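Local structure of putative uncharacterized protein Ta1305 (Thermoplasma acidophilum, 4RKS) at residues A[22-34]-A[128-141]. The protein catalyses the ATP-dependent phosphorylation of mevalonate at its 3-hydroxyl, a step of the alternative mevalonate pathway to isoprenoids in extreme acidophiles. Residues are numbered along the deposited sequence; the frame is centred on the assembly and turned at random.
Sequences YRSIGSTAYPTIG and DAGAASIGAAILGL. With MEV ((R)-mevalonate), chain C.
Ser27 reaches from its strand into the backbone of helix 128-141, its OG donating a 2.7 Å hydrogen bond to Ser133 O. That carbonyl already accepts the helical bond from Ala137 N, and the two donors arrive at opposite faces of its plane, the hydroxyl lying 47° out of it. A chi1 of 57° tucks OG over the backbone, flanked by N and C, and turns the hydroxyl to the helix. Ser133 uses its own hydroxyl otherwise: OG bonds back to Gly130 O at 2.6 Å and also to Thr69 of strand 66-73.

Small residues permit the close approach, 6.8 Å between the axes of strand 24-29 and helix 128-141, whose N-to-C directions differ by 139°, nearer antiparallel than parallel. Ala29 CB sits 3.2 Å from Ala129 O and also meets the methyl groups of Ala129 and Ala132, while Ala129 CB rests 3.5 Å from Tyr30 C. Toward the helix C-terminus Ile25 widens the apolar contact, setting CG2 on Ala137 CB and CD1 4.0 Å from Leu141 CD2, the side chains of Ile25 and Leu141 running past each other in opposite directions. At the other end Thr32, whose side chain also touches substrate-binding Arg163, has OG1 2.8 Å from Asp128 OD2, and the strand continues to Gly34 in the mevalonate pocket. This alanine- and serine-lined packing of a helix on a sheet belongs to the N-terminal domain of the GHMP kinase fold, where the helix follows the ATP-binding loop ending at Ser127.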
# COMPACT_ATOMS: atom_id res chain seq x y z
N TYR A 22 -12.98 16.42 -23.51
CA TYR A 22 -11.57 16.54 -23.17
C TYR A 22 -10.76 15.45 -23.86
O TYR A 22 -11.32 14.57 -24.51
CB TYR A 22 -11.36 16.46 -21.65
CG TYR A 22 -12.07 17.54 -20.87
CD1 TYR A 22 -11.45 18.76 -20.61
CD2 TYR A 22 -13.36 17.35 -20.39
CE1 TYR A 22 -12.10 19.76 -19.90
CE2 TYR A 22 -14.02 18.35 -19.67
CZ TYR A 22 -13.38 19.55 -19.43
OH TYR A 22 -14.01 20.55 -18.72
N ARG A 23 -9.43 15.50 -23.71
CA ARG A 23 -8.56 14.50 -24.33
C ARG A 23 -7.85 13.60 -23.32
O ARG A 23 -7.55 12.45 -23.62
CB ARG A 23 -7.53 15.19 -25.22
CG ARG A 23 -8.16 15.90 -26.40
CD ARG A 23 -7.26 17.00 -26.93
NE ARG A 23 -7.85 17.63 -28.12
CZ ARG A 23 -7.53 17.31 -29.36
NH1 ARG A 23 -6.62 16.37 -29.60
NH2 ARG A 23 -8.12 17.93 -30.38
N SER A 24 -7.60 14.11 -22.12
CA SER A 24 -6.86 13.35 -21.12
C SER A 24 -7.07 13.86 -19.70
O SER A 24 -7.53 14.98 -19.49
CB SER A 24 -5.36 13.40 -21.43
OG SER A 24 -4.84 14.66 -21.05
N ILE A 25 -6.72 13.03 -18.73
CA ILE A 25 -6.71 13.48 -17.34
C ILE A 25 -5.55 12.82 -16.62
O ILE A 25 -5.21 11.67 -16.88
CB ILE A 25 -8.05 13.16 -16.60
CG1 ILE A 25 -8.06 13.81 -15.21
CG2 ILE A 25 -8.29 11.65 -16.49
CD1 ILE A 25 -9.42 13.77 -14.52
N GLY A 26 -4.90 13.57 -15.73
CA GLY A 26 -3.82 13.04 -14.93
C GLY A 26 -4.19 12.89 -13.47
O GLY A 26 -5.10 13.56 -12.97
N SER A 27 -3.48 12.01 -12.78
CA SER A 27 -3.71 11.81 -11.35
C SER A 27 -2.44 11.36 -10.66
O SER A 27 -1.46 11.04 -11.33
CB SER A 27 -4.83 10.79 -11.12
OG SER A 27 -4.52 9.57 -11.76
N THR A 28 -2.46 11.32 -9.33
CA THR A 28 -1.28 10.98 -8.51
C THR A 28 -1.74 10.21 -7.26
O THR A 28 -2.70 10.59 -6.63
CB THR A 28 -0.51 12.27 -8.07
OG1 THR A 28 -0.03 12.96 -9.23
CG2 THR A 28 0.69 11.95 -7.13
N ALA A 29 -1.05 9.12 -6.89
CA ALA A 29 -1.29 8.50 -5.58
C ALA A 29 0.04 8.12 -4.94
O ALA A 29 1.10 8.16 -5.60
CB ALA A 29 -2.20 7.29 -5.70
N TYR A 30 -0.01 7.74 -3.66
CA TYR A 30 1.18 7.43 -2.86
C TYR A 30 1.21 5.97 -2.45
O TYR A 30 0.15 5.38 -2.21
CB TYR A 30 1.23 8.36 -1.63
CG TYR A 30 1.20 9.79 -2.08
CD1 TYR A 30 2.33 10.36 -2.65
CD2 TYR A 30 0.03 10.53 -2.03
CE1 TYR A 30 2.31 11.65 -3.11
CE2 TYR A 30 -0.00 11.84 -2.50
CZ TYR A 30 1.15 12.38 -3.05
OH TYR A 30 1.15 13.66 -3.53
N PRO A 31 2.42 5.38 -2.37
CA PRO A 31 2.56 3.97 -1.97
C PRO A 31 2.17 3.74 -0.52
O PRO A 31 1.90 4.66 0.25
CB PRO A 31 4.06 3.70 -2.20
CG PRO A 31 4.70 5.04 -1.96
CD PRO A 31 3.72 6.05 -2.53
N THR A 32 2.08 2.47 -0.15
CA THR A 32 1.52 2.14 1.15
C THR A 32 2.39 1.14 1.91
O THR A 32 3.23 0.44 1.33
CB THR A 32 0.08 1.58 1.00
OG1 THR A 32 0.13 0.32 0.34
CG2 THR A 32 -0.78 2.53 0.19
N ILE A 33 2.18 1.11 3.23
CA ILE A 33 2.79 0.16 4.15
C ILE A 33 1.69 -0.50 4.97
O ILE A 33 0.85 0.19 5.56
CB ILE A 33 3.79 0.86 5.10
CG1 ILE A 33 4.99 1.40 4.33
CG2 ILE A 33 4.26 -0.11 6.21
CD1 ILE A 33 5.80 2.46 5.08
N GLY A 34 1.69 -1.83 5.01
CA GLY A 34 0.74 -2.55 5.86
C GLY A 34 0.98 -2.33 7.35
O GLY A 34 2.12 -2.26 7.81
N ASP A 128 -0.14 -0.51 -5.49
CA ASP A 128 -1.30 0.09 -4.81
C ASP A 128 -1.54 1.53 -5.27
O ASP A 128 -2.68 1.90 -5.56
CB ASP A 128 -1.11 0.07 -3.29
CG ASP A 128 -1.33 -1.31 -2.67
OD1 ASP A 128 -1.96 -2.18 -3.32
OD2 ASP A 128 -0.88 -1.51 -1.52
N ALA A 129 -0.48 2.33 -5.30
CA ALA A 129 -0.55 3.72 -5.76
C ALA A 129 -1.02 3.81 -7.22
O ALA A 129 -1.76 4.71 -7.58
CB ALA A 129 0.82 4.41 -5.61
N GLY A 130 -0.56 2.88 -8.05
CA GLY A 130 -0.97 2.87 -9.44
C GLY A 130 -2.46 2.63 -9.54
O GLY A 130 -3.17 3.33 -10.26
N ALA A 131 -2.94 1.63 -8.79
CA ALA A 131 -4.35 1.28 -8.77
C ALA A 131 -5.19 2.45 -8.28
O ALA A 131 -6.14 2.86 -8.94
CB ALA A 131 -4.58 0.06 -7.88
N ALA A 132 -4.85 2.99 -7.11
CA ALA A 132 -5.58 4.12 -6.56
C ALA A 132 -5.58 5.33 -7.51
O ALA A 132 -6.58 6.05 -7.61
CB ALA A 132 -4.99 4.50 -5.20
N SER A 133 -4.47 5.54 -8.23
CA SER A 133 -4.37 6.71 -9.11
C SER A 133 -5.35 6.56 -10.27
O SER A 133 -5.92 7.55 -10.76
CB SER A 133 -2.95 6.91 -9.65
OG SER A 133 -2.57 5.85 -10.49
N ILE A 134 -5.54 5.32 -10.72
CA ILE A 134 -6.58 5.05 -11.70
C ILE A 134 -7.93 5.44 -11.14
O ILE A 134 -8.71 6.12 -11.82
CB ILE A 134 -6.61 3.58 -12.10
CG1 ILE A 134 -5.28 3.20 -12.76
CG2 ILE A 134 -7.75 3.33 -13.08
CD1 ILE A 134 -5.19 1.76 -13.09
N GLY A 135 -8.23 5.02 -9.92
CA GLY A 135 -9.48 5.41 -9.28
C GLY A 135 -9.69 6.92 -9.19
O GLY A 135 -10.78 7.43 -9.46
N ALA A 136 -8.63 7.64 -8.81
CA ALA A 136 -8.71 9.09 -8.68
C ALA A 136 -8.95 9.74 -10.02
O ALA A 136 -9.62 10.74 -10.09
CB ALA A 136 -7.42 9.66 -8.05
N ALA A 137 -8.39 9.18 -11.08
CA ALA A 137 -8.62 9.74 -12.42
C ALA A 137 -10.09 9.58 -12.85
O ALA A 137 -10.69 10.49 -13.41
CB ALA A 137 -7.69 9.08 -13.43
N ILE A 138 -10.66 8.40 -12.59
CA ILE A 138 -12.06 8.11 -12.91
C ILE A 138 -13.02 8.98 -12.10
O ILE A 138 -13.99 9.54 -12.63
CB ILE A 138 -12.38 6.62 -12.68
CG1 ILE A 138 -11.60 5.74 -13.66
CG2 ILE A 138 -13.88 6.36 -12.80
CD1 ILE A 138 -11.57 4.28 -13.29
N LEU A 139 -12.75 9.07 -10.80
CA LEU A 139 -13.50 9.95 -9.93
C LEU A 139 -13.35 11.40 -10.35
O LEU A 139 -14.26 12.19 -10.17
CB LEU A 139 -13.05 9.78 -8.47
CG LEU A 139 -13.51 8.44 -7.87
CD1 LEU A 139 -12.64 8.04 -6.69
CD2 LEU A 139 -14.97 8.52 -7.46
N GLY A 140 -12.19 11.75 -10.88
CA GLY A 140 -11.94 13.09 -11.37
C GLY A 140 -12.89 13.44 -12.51
O GLY A 140 -13.36 14.57 -12.63
N LEU A 141 -13.19 12.45 -13.34
CA LEU A 141 -14.09 12.64 -14.47
C LEU A 141 -15.56 12.59 -14.05
O LEU A 141 -16.39 13.30 -14.59
CB LEU A 141 -13.81 11.59 -15.55
CG LEU A 141 -12.45 11.70 -16.23
CD1 LEU A 141 -12.16 10.50 -17.14
CD2 LEU A 141 -12.38 13.00 -17.02
C8 MEV C . -0.33 -6.69 0.61
O8 MEV C . -1.07 -7.12 -0.52
C2 MEV C . 0.70 -7.74 0.94
C3 MEV C . 1.82 -7.36 1.89
O7 MEV C . 2.43 -6.14 1.54
C4 MEV C . 1.30 -7.24 3.31
C5 MEV C . 0.68 -5.90 3.63
O3 MEV C . 1.25 -4.81 3.32
O4 MEV C . -0.44 -5.87 4.20
C6 MEV C . 2.85 -8.45 1.81